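Local coordinates for protein DegT/DnrJ/EryC1/StrS aminotransferase (Brucella abortus 2308, PDB 4QGR) that probably works as a pyridoxal phosphate-dependent aminotransferase of the DegT/DnrJ/EryC1/StrS family, at residues R273-L278 and K283-P288; G307-L312 and I317-Y322. One frame throughout, in Å; residues are numbered along the deposited sequence.

How the contacts relate
Contact 1 closes before contact 2 opens, and each joins the last turns of a helix to the chain that returns past it: residues 273-278 end the long helix 247-278, and residues 307-312 belong to helix 305-314. Their centres lie about 17 Å apart and their nearest atoms about 7 Å, so they do not touch. The two-stranded antiparallel sheet 298-301/353-356 and helix 364-377 link them: contact 1 packs on strand 298-301, contact 2 on strand 353-356, and both helical segments meet helix 364-377. Together they build part of the small C-terminal domain expected of this fold, beside the domain of the large mixed sheet.

Contact 1: residues R273-L278 and K283-P288; sequences RYNEAL and KVPELP
N275 and V284 mark the closest approach of the two backbones, with CA atoms 5.6 Å apart, where the last turns of helix 247-278 are passed by an extended, irregular chain that has doubled back after a short connection. P285 sits at the centre of an inverse gamma turn in that chain. N275 reaches across with its amide: ND2 donates to the carbonyl O of P285 at 3.0 Å, a bent bond (142°) whose donor stands above the carbonyl plane. The other end of the amide, OD1, lies against V284 CB and P285 CD, each 3.4 Å away, and accepts a hydrogen bond from Y298 OH, so both ends of this buried group are engaged and its flip is fixed. One turn on, L278 CB meets V284 CG1 at 3.8 Å; chi1 of V284 (-61°) sets CG1 toward the leucine while CG2 lies nearer N275. V284 and P285 also pack on Y298, and Y274 stacks with the same ring. The arrangement is thus an inverse gamma turn whose central carbonyl is gripped by N275 from the last turns of helix 247-278, beside strand 298-301 in the C-terminal part of an aminotransferase fold.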
loop_
_atom_site.group_PDB
_atom_site.type_symbol
_atom_site.label_atom_id
_atom_site.label_comp_id
_atom_site.label_asym_id
_atom_site.label_seq_id
_atom_site.Cartn_x
_atom_site.Cartn_y
_atom_site.Cartn_z
ATOM N N ARG A 273 30.899 21.101 0.966
ATOM C CA ARG A 273 31.825 21.280 2.082
ATOM C C ARG A 273 32.456 19.936 2.497
ATOM O O ARG A 273 33.672 19.883 2.753
ATOM C CB ARG A 273 31.151 21.994 3.253
ATOM C CG ARG A 273 32.123 22.513 4.301
ATOM C CD ARG A 273 31.417 23.547 5.162
ATOM N NE ARG A 273 32.341 24.143 6.124
ATOM C CZ ARG A 273 32.524 23.747 7.381
ATOM N NH1 ARG A 273 31.826 22.749 7.910
ATOM N NH2 ARG A 273 33.403 24.397 8.143
ATOM N N TYR A 274 31.681 18.858 2.561
ATOM C CA TYR A 274 32.300 17.551 2.800
ATOM C C TYR A 274 33.294 17.206 1.690
ATOM O O TYR A 274 34.395 16.705 1.959
ATOM C CB TYR A 274 31.262 16.437 2.792
ATOM C CG TYR A 274 30.521 16.064 4.062
ATOM C CD1 TYR A 274 31.180 15.847 5.291
ATOM C CD2 TYR A 274 29.146 15.800 3.996
ATOM C CE1 TYR A 274 30.481 15.430 6.411
ATOM C CE2 TYR A 274 28.434 15.376 5.093
ATOM C CZ TYR A 274 29.112 15.174 6.309
ATOM O OH TYR A 274 28.405 14.717 7.384
ATOM N N ASN A 275 32.882 17.400 0.436
ATOM C CA ASN A 275 33.714 16.939 -0.690
ATOM C C ASN A 275 35.082 17.634 -0.664
ATOM O O ASN A 275 36.102 16.956 -0.757
ATOM C CB ASN A 275 33.033 17.152 -2.049
ATOM C CG ASN A 275 31.908 16.137 -2.315
ATOM O OD1 ASN A 275 31.739 15.143 -1.592
ATOM N ND2 ASN A 275 31.172 16.363 -3.385
ATOM N N GLU A 276 35.082 18.956 -0.476
ATOM C CA GLU A 276 36.332 19.726 -0.475
ATOM C C GLU A 276 37.215 19.364 0.716
ATOM O O GLU A 276 38.425 19.330 0.597
ATOM C CB GLU A 276 36.051 21.240 -0.535
ATOM C CG GLU A 276 35.466 21.648 -1.888
ATOM C CD GLU A 276 36.362 21.250 -3.078
ATOM O OE1 GLU A 276 37.600 21.489 -3.021
ATOM O OE2 GLU A 276 35.842 20.681 -4.075
ATOM N N ALA A 277 36.613 19.023 1.855
ATOM C CA ALA A 277 37.399 18.771 3.058
ATOM C C ALA A 277 37.915 17.340 3.112
ATOM O O ALA A 277 38.911 17.069 3.795
ATOM C CB ALA A 277 36.571 19.082 4.296
ATOM N N LEU A 278 37.241 16.420 2.417
ATOM C CA LEU A 278 37.533 14.981 2.562
ATOM C C LEU A 278 38.210 14.318 1.374
ATOM O O LEU A 278 38.667 13.182 1.482
ATOM C CB LEU A 278 36.225 14.222 2.881
ATOM C CG LEU A 278 35.641 14.514 4.271
ATOM C CD1 LEU A 278 34.253 13.914 4.391
ATOM C CD2 LEU A 278 36.554 14.000 5.372
ATOM N N LYS A 283 37.290 8.648 -0.818
ATOM C CA LYS A 283 36.708 8.882 -2.109
ATOM C C LYS A 283 35.366 9.561 -1.913
ATOM O O LYS A 283 34.501 9.035 -1.230
ATOM C CB LYS A 283 36.591 7.568 -2.864
ATOM C CG LYS A 283 35.999 7.657 -4.250
ATOM C CD LYS A 283 36.329 6.381 -5.034
ATOM C CE LYS A 283 35.902 6.453 -6.484
ATOM N NZ LYS A 283 34.477 6.803 -6.564
ATOM N N VAL A 284 35.207 10.734 -2.511
ATOM C CA VAL A 284 34.029 11.560 -2.268
ATOM C C VAL A 284 33.103 11.540 -3.495
ATOM O O VAL A 284 33.549 11.347 -4.622
ATOM C CB VAL A 284 34.369 13.020 -1.854
ATOM C CG1 VAL A 284 35.171 13.056 -0.556
ATOM C CG2 VAL A 284 35.112 13.768 -2.949
ATOM N N PRO A 285 31.808 11.721 -3.261
ATOM C CA PRO A 285 30.840 11.749 -4.341
ATOM C C PRO A 285 30.841 13.102 -5.079
ATOM O O PRO A 285 30.072 13.998 -4.775
ATOM C CB PRO A 285 29.523 11.474 -3.600
ATOM C CG PRO A 285 29.725 12.109 -2.244
ATOM C CD PRO A 285 31.163 11.822 -1.922
ATOM N N GLU A 286 31.678 13.241 -6.085
ATOM C CA GLU A 286 31.720 14.492 -6.862
ATOM C C GLU A 286 30.395 14.763 -7.600
ATOM O O GLU A 286 29.733 13.837 -8.055
ATOM C CB GLU A 286 32.881 14.463 -7.864
ATOM C CG GLU A 286 34.237 14.526 -7.205
ATOM C CD GLU A 286 34.618 15.942 -6.837
ATOM O OE1 GLU A 286 34.502 16.835 -7.716
ATOM O OE2 GLU A 286 35.037 16.174 -5.678
ATOM N N LEU A 287 30.007 16.029 -7.663
ATOM C CA LEU A 287 28.816 16.448 -8.364
ATOM C C LEU A 287 29.257 16.814 -9.757
ATOM O O LEU A 287 29.998 17.760 -9.926
ATOM C CB LEU A 287 28.211 17.688 -7.734
ATOM C CG LEU A 287 27.068 17.536 -6.775
ATOM C CD1 LEU A 287 26.685 18.941 -6.330
ATOM C CD2 LEU A 287 25.881 16.789 -7.409
ATOM N N PRO A 288 28.818 16.056 -10.756
ATOM C CA PRO A 288 29.206 16.449 -12.114
ATOM C C PRO A 288 28.601 17.799 -12.512
ATOM O O PRO A 288 27.541 18.173 -12.023
ATOM C CB PRO A 288 28.652 15.324 -12.994
ATOM C CG PRO A 288 28.319 14.214 -12.068
ATOM C CD PRO A 288 28.009 14.831 -10.739
HETATM O O HOH W 1 35.334 18.128 -4.239
#

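Contact 2: residues G307-L312 and I317-Y322; sequences GLKAQL and IPSVIY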
loop_
_atom_site.group_PDB
_atom_site.type_symbol
_atom_site.label_atom_id
_atom_site.label_comp_id
_atom_site.label_asym_id
_atom_site.label_seq_id
_atom_site.Cartn_x
_atom_site.Cartn_y
_atom_site.Cartn_z
ATOM N N GLY A 307 36.618 0.030 10.439
ATOM C CA GLY A 307 37.378 0.836 11.426
ATOM C C GLY A 307 36.880 2.273 11.523
ATOM O O GLY A 307 36.740 2.836 12.619
ATOM N N LEU A 308 36.666 2.892 10.363
ATOM C CA LEU A 308 36.161 4.260 10.294
ATOM C C LEU A 308 34.797 4.375 10.923
ATOM O O LEU A 308 34.557 5.258 11.762
ATOM C CB LEU A 308 36.114 4.756 8.847
ATOM C CG LEU A 308 35.547 6.149 8.666
ATOM C CD1 LEU A 308 36.345 7.107 9.495
ATOM C CD2 LEU A 308 35.533 6.595 7.233
ATOM N N LYS A 309 33.891 3.478 10.538
ATOM C CA LYS A 309 32.532 3.545 11.064
ATOM C C LYS A 309 32.509 3.404 12.605
ATOM O O LYS A 309 31.748 4.091 13.302
ATOM C CB LYS A 309 31.723 2.446 10.421
ATOM C CG LYS A 309 30.296 2.295 10.889
ATOM C CD LYS A 309 29.590 1.309 9.984
ATOM C CE LYS A 309 28.099 1.388 10.130
ATOM N NZ LYS A 309 27.621 1.077 11.474
ATOM N N ALA A 310 33.373 2.537 13.132
ATOM C CA ALA A 310 33.442 2.323 14.575
ATOM C C ALA A 310 33.996 3.563 15.289
ATOM O O ALA A 310 33.559 3.907 16.389
ATOM C CB ALA A 310 34.342 1.111 14.870
ATOM N N GLN A 311 35.028 4.170 14.706
ATOM C CA GLN A 311 35.604 5.357 15.278
ATOM C C GLN A 311 34.587 6.487 15.229
ATOM O O GLN A 311 34.516 7.297 16.155
ATOM C CB GLN A 311 36.891 5.745 14.534
ATOM C CG GLN A 311 37.558 7.005 15.052
ATOM C CD GLN A 311 37.893 6.910 16.535
ATOM O OE1 GLN A 311 38.194 5.840 17.036
ATOM N NE2 GLN A 311 37.799 8.023 17.245
ATOM N N LEU A 312 33.827 6.584 14.134
ATOM C CA LEU A 312 32.790 7.615 14.060
ATOM C C LEU A 312 31.748 7.406 15.188
ATOM O O LEU A 312 31.401 8.338 15.933
ATOM C CB LEU A 312 32.129 7.613 12.680
ATOM C CG LEU A 312 32.945 8.199 11.521
ATOM C CD1 LEU A 312 32.285 7.781 10.204
ATOM C CD2 LEU A 312 32.990 9.709 11.583
ATOM N N ILE A 317 29.024 9.780 16.341
ATOM C CA ILE A 317 28.594 10.108 14.978
ATOM C C ILE A 317 27.990 8.853 14.350
ATOM O O ILE A 317 28.685 7.848 14.207
ATOM C CB ILE A 317 29.783 10.643 14.138
ATOM C CG1 ILE A 317 30.316 11.944 14.743
ATOM C CG2 ILE A 317 29.378 10.829 12.690
ATOM C CD1 ILE A 317 31.772 12.220 14.425
ATOM N N PRO A 318 26.691 8.898 14.013
ATOM C CA PRO A 318 26.075 7.763 13.318
ATOM C C PRO A 318 26.478 7.724 11.855
ATOM O O PRO A 318 26.768 8.787 11.250
ATOM C CB PRO A 318 24.585 8.059 13.438
ATOM C CG PRO A 318 24.528 9.569 13.437
ATOM C CD PRO A 318 25.710 9.985 14.242
ATOM N N SER A 319 26.514 6.509 11.303
ATOM C CA SER A 319 26.767 6.331 9.858
ATOM C C SER A 319 26.137 5.012 9.454
ATOM O O SER A 319 25.915 4.138 10.296
ATOM C CB SER A 319 28.253 6.352 9.562
ATOM O OG SER A 319 28.966 5.270 10.191
ATOM N N VAL A 320 25.843 4.855 8.164
ATOM C CA VAL A 320 25.112 3.671 7.698
ATOM C C VAL A 320 25.730 3.192 6.390
ATOM O O VAL A 320 26.118 3.990 5.556
ATOM C CB VAL A 320 23.640 4.002 7.416
ATOM C CG1 VAL A 320 22.817 2.742 7.086
ATOM C CG2 VAL A 320 23.057 4.680 8.624
ATOM N N ILE A 321 25.822 1.879 6.239
ATOM C CA ILE A 321 26.294 1.289 4.999
ATOM C C ILE A 321 25.095 1.009 4.111
ATOM O O ILE A 321 24.257 0.184 4.455
ATOM C CB ILE A 321 27.027 -0.041 5.280
ATOM C CG1 ILE A 321 28.247 0.211 6.156
ATOM C CG2 ILE A 321 27.470 -0.704 3.978
ATOM C CD1 ILE A 321 28.943 -1.060 6.610
ATOM N N TYR A 322 25.027 1.705 2.993
ATOM C CA TYR A 322 24.093 1.432 1.892
ATOM C C TYR A 322 24.965 0.996 0.684
ATOM O O TYR A 322 25.624 1.836 0.092
ATOM C CB TYR A 322 23.325 2.718 1.544
ATOM C CG TYR A 322 22.379 3.135 2.637
ATOM C CD1 TYR A 322 21.248 2.372 2.919
ATOM C CD2 TYR A 322 22.602 4.291 3.384
ATOM C CE1 TYR A 322 20.401 2.723 3.960
ATOM C CE2 TYR A 322 21.746 4.667 4.395
ATOM C CZ TYR A 322 20.633 3.904 4.659
ATOM O OH TYR A 322 19.757 4.302 5.676
HETATM O O HOH W 2 29.127 5.460 12.921
HETATM O O HOH W 3 24.630 1.571 10.724
#
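K309 lays its aliphatic chain over S319, with CG 3.3 Å from S319 OG. The chain runs extended as far as CE, where it crosses I321 at about a right angle, CE lying 4.1 Å from I321 CG1. A bend at the last torsion (chi4 -61°) then brings NZ to a water that also donates to S319 O. S319 holds OG between its own N and carbonyl carbon (chi1 63°), which places OG against K309 CG; from there it donates to a second water at 2.7 Å, and that water gives its hydrogens to K309 O and I317 O. Nearer the end of the helical segment, L312 and I317 meet through branch ends, L312 CD2 and I317 CG2 being 3.9 Å apart, while I317 N donates to L312 O (2.8 Å, 153°) from above the carbonyl plane. L312 also touches V373 and I374 of helix 364-377, and L354 of strand 353-356 touches K309, L312 and S319. Apart from one direct backbone bond, the polar link between helix and returning chain is therefore carried by water: one molecule joins two carbonyls and a hydroxyl, and another bridges K309 NZ and S319 O, which are not directly bonded.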